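Local coordinates for periplasmic binding protein (Veillonella parvula, PDB 4OVK) that probably binds a solute in the periplasm and delivers it to an ABC transporter for import, as in other periplasmic binding proteins, at residues Val92-Val97 and Lys119-Pro124; Pro102-Ile107 and Gly144-Lys149; Val17-Leu20 and Asp24-Met27; Pro40-Val45 and Lys53-Ile58. One frame throughout, in Å; residues are numbered along the deposited sequence.

Contact 1: residues Val92-Val97 and Lys119-Pro124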
loop_
_atom_site.group_PDB
_atom_site.type_symbol
_atom_site.label_atom_id
_atom_site.label_comp_id
_atom_site.label_asym_id
_atom_site.label_seq_id
_atom_site.Cartn_x
_atom_site.Cartn_y
_atom_site.Cartn_z
ATOM N N VAL A 92 16.916 -11.666 -10.309
ATOM C CA VAL A 92 17.451 -10.567 -11.088
ATOM C C VAL A 92 18.190 -11.081 -12.321
ATOM O O VAL A 92 18.980 -12.015 -12.237
ATOM C CB VAL A 92 18.385 -9.694 -10.226
ATOM C CG1 VAL A 92 19.095 -8.654 -11.074
ATOM C CG2 VAL A 92 17.582 -9.020 -9.121
ATOM N N ASN A 93 17.923 -10.460 -13.462
ATOM C CA ASN A 93 18.683 -10.706 -14.677
ATOM C C ASN A 93 19.912 -9.787 -14.642
ATOM O O ASN A 93 19.827 -8.593 -14.957
ATOM C CB ASN A 93 17.805 -10.440 -15.901
ATOM C CG ASN A 93 18.549 -10.600 -17.218
ATOM O OD1 ASN A 93 19.771 -10.609 -17.275
ATOM N ND2 ASN A 93 17.792 -10.701 -18.290
ATOM N N PHE A 94 21.052 -10.347 -14.250
ATOM C CA PHE A 94 22.250 -9.529 -14.017
ATOM C C PHE A 94 22.814 -8.919 -15.296
ATOM O O PHE A 94 23.376 -7.817 -15.252
ATOM C CB PHE A 94 23.319 -10.325 -13.278
ATOM C CG PHE A 94 22.888 -10.791 -11.924
ATOM C CD1 PHE A 94 22.819 -9.903 -10.861
ATOM C CD2 PHE A 94 22.541 -12.115 -11.714
ATOM C CE1 PHE A 94 22.411 -10.332 -9.609
ATOM C CE2 PHE A 94 22.140 -12.552 -10.469
ATOM C CZ PHE A 94 22.068 -11.657 -9.412
ATOM N N GLU A 95 22.672 -9.615 -16.425
ATOM C CA GLU A 95 23.076 -9.043 -17.717
ATOM C C GLU A 95 22.285 -7.757 -18.017
ATOM O O GLU A 95 22.864 -6.732 -18.397
ATOM C CB GLU A 95 22.899 -10.061 -18.854
ATOM C CG GLU A 95 23.167 -9.492 -20.245
ATOM C CD GLU A 95 23.147 -10.544 -21.342
ATOM O OE1 GLU A 95 22.468 -11.581 -21.172
ATOM O OE2 GLU A 95 23.807 -10.325 -22.383
ATOM N N GLU A 96 20.971 -7.811 -17.832
ATOM C CA GLU A 96 20.108 -6.664 -18.112
ATOM C C GLU A 96 20.431 -5.459 -17.195
ATOM O O GLU A 96 20.508 -4.320 -17.666
ATOM C CB GLU A 96 18.630 -7.077 -17.985
ATOM C CG GLU A 96 17.613 -6.005 -18.384
ATOM C CD GLU A 96 16.985 -6.241 -19.745
ATOM O OE1 GLU A 96 16.644 -7.405 -20.073
ATOM O OE2 GLU A 96 16.820 -5.257 -20.492
ATOM N N VAL A 97 20.640 -5.712 -15.902
ATOM C CA VAL A 97 20.943 -4.636 -14.941
ATOM C C VAL A 97 22.275 -3.982 -15.265
ATOM O O VAL A 97 22.433 -2.770 -15.136
ATOM C CB VAL A 97 20.987 -5.133 -13.474
ATOM C CG1 VAL A 97 21.209 -3.963 -12.513
ATOM C CG2 VAL A 97 19.711 -5.869 -13.103
ATOM N N LYS A 119 27.492 -6.047 -6.510
ATOM C CA LYS A 119 28.714 -5.357 -6.087
ATOM C C LYS A 119 29.888 -5.775 -6.971
ATOM O O LYS A 119 30.702 -4.942 -7.378
ATOM C CB LYS A 119 29.025 -5.674 -4.616
ATOM C CG LYS A 119 30.169 -4.864 -3.997
ATOM C CD LYS A 119 30.311 -5.201 -2.515
ATOM C CE LYS A 119 31.563 -4.610 -1.887
ATOM N NZ LYS A 119 31.392 -3.174 -1.543
ATOM N N GLU A 120 29.946 -7.068 -7.283
ATOM C CA GLU A 120 30.973 -7.618 -8.169
ATOM C C GLU A 120 30.861 -7.022 -9.582
ATOM O O GLU A 120 31.851 -6.911 -10.301
ATOM C CB GLU A 120 30.895 -9.159 -8.160
ATOM C CG GLU A 120 31.307 -9.758 -6.808
ATOM C CD GLU A 120 30.921 -11.227 -6.584
ATOM O OE1 GLU A 120 30.237 -11.859 -7.422
ATOM O OE2 GLU A 120 31.317 -11.759 -5.527
ATOM N N LEU A 121 29.654 -6.602 -9.952
ATOM C CA LEU A 121 29.408 -5.947 -11.238
ATOM C C LEU A 121 29.513 -4.420 -11.174
ATOM O O LEU A 121 29.249 -3.744 -12.161
ATOM C CB LEU A 121 28.029 -6.367 -11.764
ATOM C CG LEU A 121 27.919 -7.856 -12.099
ATOM C CD1 LEU A 121 26.468 -8.252 -12.325
ATOM C CD2 LEU A 121 28.762 -8.193 -13.319
ATOM N N GLY A 122 29.892 -3.887 -10.018
ATOM C CA GLY A 122 30.060 -2.451 -9.837
ATOM C C GLY A 122 28.746 -1.707 -9.630
ATOM O O GLY A 122 28.673 -0.503 -9.871
ATOM N N ILE A 123 27.715 -2.419 -9.181
ATOM C CA ILE A 123 26.395 -1.826 -9.016
ATOM C C ILE A 123 25.985 -1.848 -7.546
ATOM O O ILE A 123 25.721 -2.923 -6.987
ATOM C CB ILE A 123 25.331 -2.556 -9.852
ATOM C CG1 ILE A 123 25.731 -2.584 -11.335
ATOM C CG2 ILE A 123 23.967 -1.887 -9.672
ATOM C CD1 ILE A 123 24.891 -3.532 -12.153
ATOM N N PRO A 124 25.927 -0.665 -6.915
ATOM C CA PRO A 124 25.496 -0.622 -5.513
ATOM C C PRO A 124 24.074 -1.121 -5.342
ATOM O O PRO A 124 23.230 -0.916 -6.221
ATOM C CB PRO A 124 25.593 0.864 -5.162
ATOM C CG PRO A 124 26.635 1.398 -6.105
ATOM C CD PRO A 124 26.383 0.660 -7.386
#
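Gly122 N bonds to Lys119 O at 3.0 Å in the turn that sits between Leu121 and Ile123, the two residues that touch segment 92-97. Gly122 has positive phi and ends helix 112-120 in a Schellman motif. The turn separates Leu121 from Ile123, and both still point toward helix 94-100.

On the partner segment, Asn93 is the N-cap of helix 94-100. Its OD1 takes the backbone N-H of Glu96 at 3.1 Å, with an N-H...O angle of 165°. The donor stands above the plane of the Asn93 carboxamide. The bond occupies a backbone N-H at the start of the helix, where no earlier helical carbonyl is available. Val97 N bonds to Asn93 O at 3.1 Å and closes the first turn.

Phe94 and Val97, on the first turn of this helix, reach residues 119-124. Phe94 uses its CB, which meets Leu121 CD1 at 3.9 Å. Leu121 CD1 stands oblique to the Phe94 ring. One face of that ring has Val92 O above it, offset toward the rim. Ile123 has CG1 anti to its carbonyl carbon (chi1 -56°), and its extended chain carries CD1 to Val97 CG1 at 3.7 Å. The same Ile123 methyl lies 3.9 Å from Val97 O. This inner pair is buried, while Leu121 lies at the exposed end of the contact.

The contact therefore joins the start of helix 94-100 to the end of helix 112-120. Phe94 also packs on Val114, Lys117 and Leu118 of the latter helix. Val97 and Ile123 both rest on Val105 of strand 104-108, and Pro124 leads into edge strand 125-128.

Contact 2: residues Pro102-Ile107 and Gly144-Lys149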
loop_
_atom_site.group_PDB
_atom_site.type_symbol
_atom_site.label_atom_id
_atom_site.label_comp_id
_atom_site.label_asym_id
_atom_site.label_seq_id
_atom_site.Cartn_x
_atom_site.Cartn_y
_atom_site.Cartn_z
ATOM N N PRO A 102 22.166 1.164 -13.501
ATOM C CA PRO A 102 21.666 1.995 -12.426
ATOM C C PRO A 102 22.815 2.373 -11.473
ATOM O O PRO A 102 23.811 1.645 -11.360
ATOM C CB PRO A 102 20.643 1.088 -11.734
ATOM C CG PRO A 102 21.154 -0.294 -11.975
ATOM C CD PRO A 102 21.889 -0.269 -13.279
ATOM N N ASP A 103 22.659 3.503 -10.804
ATOM C CA ASP A 103 23.563 3.927 -9.755
ATOM C C ASP A 103 23.290 3.194 -8.453
ATOM O O ASP A 103 24.156 3.148 -7.595
ATOM C CB ASP A 103 23.436 5.423 -9.516
ATOM C CG ASP A 103 23.753 6.223 -10.741
ATOM O OD1 ASP A 103 24.725 5.886 -11.451
ATOM O OD2 ASP A 103 23.035 7.191 -11.002
ATOM N N VAL A 104 22.077 2.657 -8.290
ATOM C CA VAL A 104 21.743 1.866 -7.107
ATOM C C VAL A 104 20.504 1.035 -7.443
ATOM O O VAL A 104 19.667 1.448 -8.251
ATOM C CB VAL A 104 21.531 2.746 -5.837
ATOM C CG1 VAL A 104 20.345 3.668 -5.994
ATOM C CG2 VAL A 104 21.391 1.904 -4.567
ATOM N N VAL A 105 20.456 -0.153 -6.847
ATOM C CA VAL A 105 19.317 -1.043 -6.938
ATOM C C VAL A 105 18.774 -1.286 -5.537
ATOM O O VAL A 105 19.519 -1.599 -4.605
ATOM C CB VAL A 105 19.715 -2.398 -7.574
ATOM C CG1 VAL A 105 18.490 -3.291 -7.786
ATOM C CG2 VAL A 105 20.428 -2.150 -8.891
ATOM N N ILE A 106 17.458 -1.161 -5.398
ATOM C CA ILE A 106 16.789 -1.492 -4.146
ATOM C C ILE A 106 16.415 -2.964 -4.241
ATOM O O ILE A 106 15.747 -3.372 -5.200
ATOM C CB ILE A 106 15.514 -0.638 -3.931
ATOM C CG1 ILE A 106 15.788 0.854 -4.195
ATOM C CG2 ILE A 106 14.953 -0.851 -2.530
ATOM C CD1 ILE A 106 16.864 1.474 -3.328
ATOM N N ILE A 107 16.838 -3.748 -3.249
ATOM C CA ILE A 107 16.545 -5.178 -3.175
ATOM C C ILE A 107 15.982 -5.520 -1.799
ATOM O O ILE A 107 15.889 -4.663 -0.930
ATOM C CB ILE A 107 17.797 -6.044 -3.454
ATOM C CG1 ILE A 107 18.893 -5.797 -2.410
ATOM C CG2 ILE A 107 18.316 -5.788 -4.863
ATOM C CD1 ILE A 107 20.072 -6.748 -2.542
ATOM N N GLY A 144 15.629 8.944 1.358
ATOM C CA GLY A 144 15.977 10.347 1.502
ATOM C C GLY A 144 17.474 10.597 1.429
ATOM O O GLY A 144 17.914 11.576 0.846
ATOM N N LYS A 145 18.260 9.691 2.003
ATOM C CA LYS A 145 19.723 9.801 1.964
ATOM C C LYS A 145 20.243 9.458 0.571
ATOM O O LYS A 145 21.120 10.125 0.050
ATOM C CB LYS A 145 20.352 8.879 3.000
ATOM C CG LYS A 145 20.125 9.364 4.418
ATOM C CD LYS A 145 21.173 8.851 5.386
ATOM C CE LYS A 145 20.937 9.412 6.782
ATOM N NZ LYS A 145 19.563 9.116 7.263
ATOM N N ILE A 146 19.672 8.434 -0.039
ATOM C CA ILE A 146 20.063 8.041 -1.398
ATOM C C ILE A 146 19.778 9.154 -2.413
ATOM O O ILE A 146 20.634 9.511 -3.228
ATOM C CB ILE A 146 19.360 6.741 -1.807
ATOM C CG1 ILE A 146 19.922 5.583 -0.971
ATOM C CG2 ILE A 146 19.517 6.480 -3.308
ATOM C CD1 ILE A 146 19.137 4.304 -1.068
ATOM N N LEU A 147 18.576 9.708 -2.333
ATOM C CA LEU A 147 18.104 10.704 -3.284
ATOM C C LEU A 147 18.495 12.141 -2.937
ATOM O O LEU A 147 18.173 13.049 -3.692
ATOM C CB LEU A 147 16.576 10.626 -3.365
ATOM C CG LEU A 147 16.017 9.319 -3.911
ATOM C CD1 LEU A 147 14.530 9.200 -3.593
ATOM C CD2 LEU A 147 16.294 9.284 -5.395
ATOM N N ASP A 148 19.173 12.350 -1.802
ATOM C CA ASP A 148 19.411 13.686 -1.248
ATOM C C ASP A 148 18.122 14.508 -1.153
ATOM O O ASP A 148 18.070 15.665 -1.587
ATOM C CB ASP A 148 20.490 14.424 -2.044
ATOM C CG ASP A 148 21.868 13.884 -1.760
ATOM O OD1 ASP A 148 22.294 13.950 -0.589
ATOM O OD2 ASP A 148 22.532 13.397 -2.693
ATOM N N LYS A 149 17.085 13.885 -0.586
ATOM C CA LYS A 149 15.820 14.555 -0.327
ATOM C C LYS A 149 15.424 14.324 1.132
ATOM O O LYS A 149 14.365 13.754 1.407
ATOM C CB LYS A 149 14.724 14.010 -1.257
ATOM C CG LYS A 149 14.939 14.251 -2.740
ATOM C CD LYS A 149 14.920 15.725 -3.074
ATOM C CE LYS A 149 14.881 15.968 -4.573
ATOM N NZ LYS A 149 13.584 15.556 -5.176
#
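Ile146 lays its CG2 methyl against Val104 CG1 at 4.0 Å, the nearest approach between the two segments. The two branched side chains cross obliquely. Ile146 CG2 is anti to its backbone N, while CG1 lies anti to the carbonyl carbon (chi1 -69°). One residue thus sends two branches to the strand. CG2 goes to Val104, and CG1 carries CD1 on to Ile106. There the two CD1 methyls, of Ile106 and Ile146, stand 4.3 Å apart, a looser touch. Ile106 has a second deposited conformer, so this second touch is less certain than the first.

Val104 and Ile106 are two apart on the strand and serve the same side of the sheet. Val105, between them, turns to the other side and packs on Leu118 of helix 112-120. All three touching residues are buried, and no hydrogen bond crosses the contact. Val126 of the next strand also touches Ile146, and Ile34 of strand 34-36 touches Val104.

Asp148 has left helical geometry, with positive phi. Lys15 NZ forms a salt bridge with Asp148 OD2 and hydrogen bonds with the carbonyl oxygens of Lys145 and Ile146. A helix laid by its apolar side on a parallel sheet, with another helix behind, is typical of a three-layer alpha/beta domain.

Contact 3: residues Val17-Leu20 and Asp24-Met27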
loop_
_atom_site.group_PDB
_atom_site.type_symbol
_atom_site.label_atom_id
_atom_site.label_comp_id
_atom_site.label_asym_id
_atom_site.label_seq_id
_atom_site.Cartn_x
_atom_site.Cartn_y
_atom_site.Cartn_z
ATOM N N VAL A 17 25.939 4.918 2.583
ATOM C CA VAL A 17 24.636 4.867 3.200
ATOM C C VAL A 17 24.503 3.529 3.903
ATOM O O VAL A 17 24.927 2.500 3.380
ATOM C CB VAL A 17 23.525 5.031 2.151
ATOM C CG1 VAL A 17 22.180 5.040 2.828
ATOM C CG2 VAL A 17 23.706 6.336 1.390
ATOM N N THR A 18 23.915 3.549 5.091
ATOM C CA THR A 18 23.666 2.327 5.837
ATOM C C THR A 18 22.243 1.867 5.533
ATOM O O THR A 18 21.303 2.628 5.748
ATOM C CB THR A 18 23.819 2.575 7.342
ATOM O OG1 THR A 18 25.117 3.127 7.607
ATOM C CG2 THR A 18 23.626 1.281 8.123
ATOM N N ASP A 19 22.085 0.646 5.017
ATOM C CA ASP A 19 20.750 0.135 4.657
ATOM C C ASP A 19 20.078 -0.541 5.852
ATOM O O ASP A 19 20.579 -0.467 6.978
ATOM C CB ASP A 19 20.783 -0.746 3.390
ATOM C CG ASP A 19 21.386 -2.121 3.611
ATOM O OD1 ASP A 19 21.557 -2.532 4.777
ATOM O OD2 ASP A 19 21.673 -2.805 2.581
ATOM N N LEU A 20 18.927 -1.162 5.614
ATOM C CA LEU A 20 18.083 -1.648 6.708
ATOM C C LEU A 20 18.615 -2.932 7.355
ATOM O O LEU A 20 18.108 -3.346 8.402
ATOM C CB LEU A 20 16.623 -1.807 6.246
ATOM C CG LEU A 20 15.758 -0.546 6.367
ATOM C CD1 LEU A 20 16.433 0.694 5.835
ATOM C CD2 LEU A 20 14.407 -0.739 5.705
ATOM N N ASP A 24 26.805 -1.139 5.181
ATOM C CA ASP A 24 27.274 0.133 4.628
ATOM C C ASP A 24 27.501 -0.036 3.129
ATOM O O ASP A 24 28.251 -0.915 2.712
ATOM C CB ASP A 24 28.569 0.590 5.314
ATOM C CG ASP A 24 28.342 1.144 6.706
ATOM O OD1 ASP A 24 27.188 1.450 7.070
ATOM O OD2 ASP A 24 29.338 1.280 7.450
ATOM N N VAL A 25 26.830 0.793 2.330
ATOM C CA VAL A 25 26.863 0.692 0.878
ATOM C C VAL A 25 27.427 1.975 0.286
ATOM O O VAL A 25 26.866 3.055 0.500
ATOM C CB VAL A 25 25.444 0.493 0.288
ATOM C CG1 VAL A 25 25.518 0.344 -1.225
ATOM C CG2 VAL A 25 24.745 -0.704 0.919
ATOM N N SER A 26 28.533 1.859 -0.449
ATOM C CA SER A 26 29.114 2.989 -1.178
ATOM C C SER A 26 28.418 3.184 -2.510
ATOM O O SER A 26 28.090 2.216 -3.175
ATOM C CB SER A 26 30.599 2.749 -1.444
ATOM O OG SER A 26 31.303 2.736 -0.235
HETATM N N MSE A 27 28.213 4.442 -2.892
HETATM C CA MSE A 27 27.542 4.792 -4.142
HETATM C C MSE A 27 27.930 6.198 -4.508
HETATM O O MSE A 27 28.537 6.914 -3.706
HETATM C CB MSE A 27 26.019 4.632 -3.992
HETATM C CG MSE A 27 25.426 5.625 -2.987
HETATM SE SE MSE A 27 23.516 5.287 -2.692
HETATM C CE MSE A 27 23.723 3.569 -1.770
#
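Two backbone hydrogen bonds join Val17 and Val25 as an antiparallel hydrogen-bonded pair in the beta hairpin of strands 14-18 and 24-28. Val17 N reaches Val25 O at 2.9 Å with an N-H...O angle of 172°. Val25 N returns to Val17 O at 2.8 Å. Thr18 and Asp24 form the next pair, which is non-hydrogen-bonded, with CA atoms 4.4 Å apart. Val17 O also receives a CA-H...O contact from Asp24 CA at 3.6 Å.

The two faces of the hairpin differ. Thr18 and Asp24 lie side by side on the exposed one. On the buried one, Val17 and Val25 face the body of the domain. Val17 packs on Leu142 of helix 133-147, and Val25 on Val126 and Pro124. The selenomethionine at Met27 joins them. Its chain bends at chi3 (68°), and its CE methyl comes to 4.2 Å from Val17 CB.

Asp19 follows the first strand, and its side chain crosses that of Val25 at about a right angle. Asp19 OD2 lies 4.1 Å from Val25 CG2 and accepts from Ser127 N. OD1 bonds to Thr21 OG1 and Thr23 N. One buried carboxylate thus ties the hairpin turn to strand 125-128.

On the exposed face the pairing has its own side-chain bond. Thr18 OG1 donates to Asp24 OD1 at 2.7 Å and meets that oxygen nearly along its C-O axis.

Contact 4: residues Pro40-Val45 and Lys53-Ile58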
loop_
_atom_site.group_PDB
_atom_site.type_symbol
_atom_site.label_atom_id
_atom_site.label_comp_id
_atom_site.label_asym_id
_atom_site.label_seq_id
_atom_site.Cartn_x
_atom_site.Cartn_y
_atom_site.Cartn_z
ATOM N N PRO A 40 6.010 -2.597 -4.194
ATOM C CA PRO A 40 5.438 -1.307 -3.752
ATOM C C PRO A 40 6.421 -0.130 -3.719
ATOM O O PRO A 40 6.012 1.042 -3.611
ATOM C CB PRO A 40 4.947 -1.599 -2.323
ATOM C CG PRO A 40 5.576 -2.870 -1.913
ATOM C CD PRO A 40 6.028 -3.615 -3.125
ATOM N N TRP A 41 7.710 -0.436 -3.776
ATOM C CA TRP A 41 8.733 0.586 -3.582
ATOM C C TRP A 41 8.951 1.497 -4.783
ATOM O O TRP A 41 9.620 2.520 -4.646
ATOM C CB TRP A 41 10.034 -0.047 -3.023
ATOM C CG TRP A 41 9.796 -0.375 -1.576
ATOM C CD1 TRP A 41 9.136 -1.470 -1.075
ATOM C CD2 TRP A 41 10.090 0.462 -0.451
ATOM N NE1 TRP A 41 9.048 -1.379 0.295
ATOM C CE2 TRP A 41 9.626 -0.203 0.701
ATOM C CE3 TRP A 41 10.734 1.697 -0.303
ATOM C CZ2 TRP A 41 9.769 0.330 1.984
ATOM C CZ3 TRP A 41 10.870 2.231 0.981
ATOM C CH2 TRP A 41 10.378 1.548 2.102
ATOM N N THR A 42 8.381 1.165 -5.946
ATOM C CA THR A 42 8.430 2.088 -7.084
ATOM C C THR A 42 7.612 3.326 -6.738
ATOM O O THR A 42 8.082 4.450 -6.849
ATOM C CB THR A 42 7.976 1.425 -8.394
ATOM O OG1 THR A 42 9.002 0.542 -8.842
ATOM C CG2 THR A 42 7.722 2.458 -9.489
ATOM N N SER A 43 6.394 3.106 -6.248
ATOM C CA SER A 43 5.568 4.234 -5.812
ATOM C C SER A 43 6.207 4.999 -4.638
ATOM O O SER A 43 6.060 6.214 -4.524
ATOM C CB SER A 43 4.150 3.747 -5.469
ATOM O OG SER A 43 4.130 2.950 -4.312
ATOM N N ILE A 44 6.915 4.297 -3.761
ATOM C CA ILE A 44 7.539 4.960 -2.625
ATOM C C ILE A 44 8.732 5.829 -3.049
ATOM O O ILE A 44 8.913 6.932 -2.543
ATOM C CB ILE A 44 7.907 3.981 -1.485
ATOM C CG1 ILE A 44 6.638 3.266 -0.984
ATOM C CG2 ILE A 44 8.556 4.753 -0.344
ATOM C CD1 ILE A 44 6.884 2.082 -0.060
ATOM N N VAL A 45 9.554 5.338 -3.970
ATOM C CA VAL A 45 10.633 6.171 -4.509
ATOM C C VAL A 45 10.057 7.421 -5.171
ATOM O O VAL A 45 10.552 8.527 -4.962
ATOM C CB VAL A 45 11.494 5.374 -5.486
ATOM C CG1 VAL A 45 12.396 6.290 -6.311
ATOM C CG2 VAL A 45 12.300 4.333 -4.703
ATOM N N LYS A 53 11.525 10.888 -12.342
ATOM C CA LYS A 53 12.598 11.176 -13.300
ATOM C C LYS A 53 13.851 10.313 -13.152
ATOM O O LYS A 53 14.548 10.112 -14.132
ATOM C CB LYS A 53 12.988 12.669 -13.275
ATOM C CG LYS A 53 11.862 13.627 -13.686
ATOM C CD LYS A 53 11.598 13.651 -15.185
ATOM C CE LYS A 53 10.576 14.724 -15.538
ATOM N NZ LYS A 53 9.961 14.530 -16.885
ATOM N N LYS A 54 14.143 9.815 -11.947
ATOM C CA LYS A 54 15.359 9.026 -11.716
ATOM C C LYS A 54 15.159 7.515 -11.772
ATOM O O LYS A 54 16.110 6.761 -11.593
ATOM C CB LYS A 54 15.989 9.421 -10.376
ATOM C CG LYS A 54 16.441 10.872 -10.332
ATOM C CD LYS A 54 17.200 11.234 -9.068
ATOM C CE LYS A 54 17.948 12.559 -9.225
ATOM N NZ LYS A 54 18.853 12.856 -8.071
ATOM N N ILE A 55 13.921 7.067 -12.020
ATOM C CA ILE A 55 13.607 5.658 -11.975
ATOM C C ILE A 55 13.919 5.043 -13.327
ATOM O O ILE A 55 13.434 5.507 -14.341
ATOM C CB ILE A 55 12.132 5.418 -11.601
ATOM C CG1 ILE A 55 11.847 6.013 -10.219
ATOM C CG2 ILE A 55 11.818 3.923 -11.631
ATOM C CD1 ILE A 55 10.393 5.945 -9.797
ATOM N N VAL A 56 14.760 4.023 -13.341
ATOM C CA VAL A 56 15.161 3.374 -14.612
ATOM C C VAL A 56 14.823 1.890 -14.690
ATOM O O VAL A 56 15.014 1.271 -15.729
ATOM C CB VAL A 56 16.665 3.553 -14.906
ATOM C CG1 VAL A 56 17.009 5.038 -14.970
ATOM C CG2 VAL A 56 17.538 2.825 -13.884
ATOM N N GLY A 57 14.321 1.311 -13.605
ATOM C CA GLY A 57 13.880 -0.061 -13.628
ATOM C C GLY A 57 12.905 -0.354 -12.513
ATOM O O GLY A 57 13.129 0.034 -11.363
ATOM N N ILE A 58 11.815 -1.029 -12.868
ATOM C CA ILE A 58 10.792 -1.432 -11.912
ATOM C C ILE A 58 10.341 -2.876 -12.118
ATOM O O ILE A 58 10.566 -3.491 -13.170
ATOM C CB ILE A 58 9.567 -0.475 -11.984
ATOM C CG1 ILE A 58 8.732 -0.690 -13.265
ATOM C CG2 ILE A 58 10.031 0.968 -11.888
ATOM C CD1 ILE A 58 7.488 0.201 -13.331
#
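Thr42 and Ile58 meet at about a right angle, with Thr42 OG1 only 3.2 Å from Ile58 CG2. The torsions of both residues produce this close touch. Ile58 has CG1 between its backbone N and carbonyl carbon (chi1 73°), which leaves CG2 to face the helix. Thr42 places OG1 beside its own backbone N and CG2 anti to it (chi1 -74°). Both Thr42 branches therefore reach the same Ile58 methyl, with CG2 to CG2 at 3.6 Å.

Ile55 is straight at chi2 (175°), with CG1 anti to the carbonyl carbon. It slides past Val45 in the opposite direction, so that Val45 CG1 lies 4.0 Å from both CG1 and CD1 of Ile55. The CD1 methyl also approaches Thr42 O at 4.0 Å.

Ser43 OG donates to Pro40 O at 2.8 Å, three residues back along the chain. Helix 41-49 links strands 34-36 and 55-57 in a beta-alpha-beta unit. Ile36 of the first strand touches Thr42, Val45 and Ile55.

All four residues that touch are buried, and no hydrogen bond crosses between the segments. The contact is mainly apolar, consistent with hydrophobic packing; even the Thr42 hydroxyl meets Ile58 at a methyl.

In the fold
Contacts 1, 2 and 4 gather on one parallel sheet of order 55-57, 34-36, 104-108, 125-128. Contact 4 lies at the 55-57 edge. Contacts 1 and 2 use opposite faces of strand 104-108; their centres are about 15 Å apart, and Pro124 O is probably hydrogen-bonded to Val105 N at 2.9 Å. Contact 3 adds the hairpin beside contact 2, centres about 9 Å apart, with Met27 SE 4.0 Å from Ile146 CG1. Contacts 2 and 4 have centres about 10 Å apart and touch through Leu147 and Val45. Contacts 3 and 4 do not touch; their nearest atoms are about 6 Å apart. All four lie on the same side of the chain's centre.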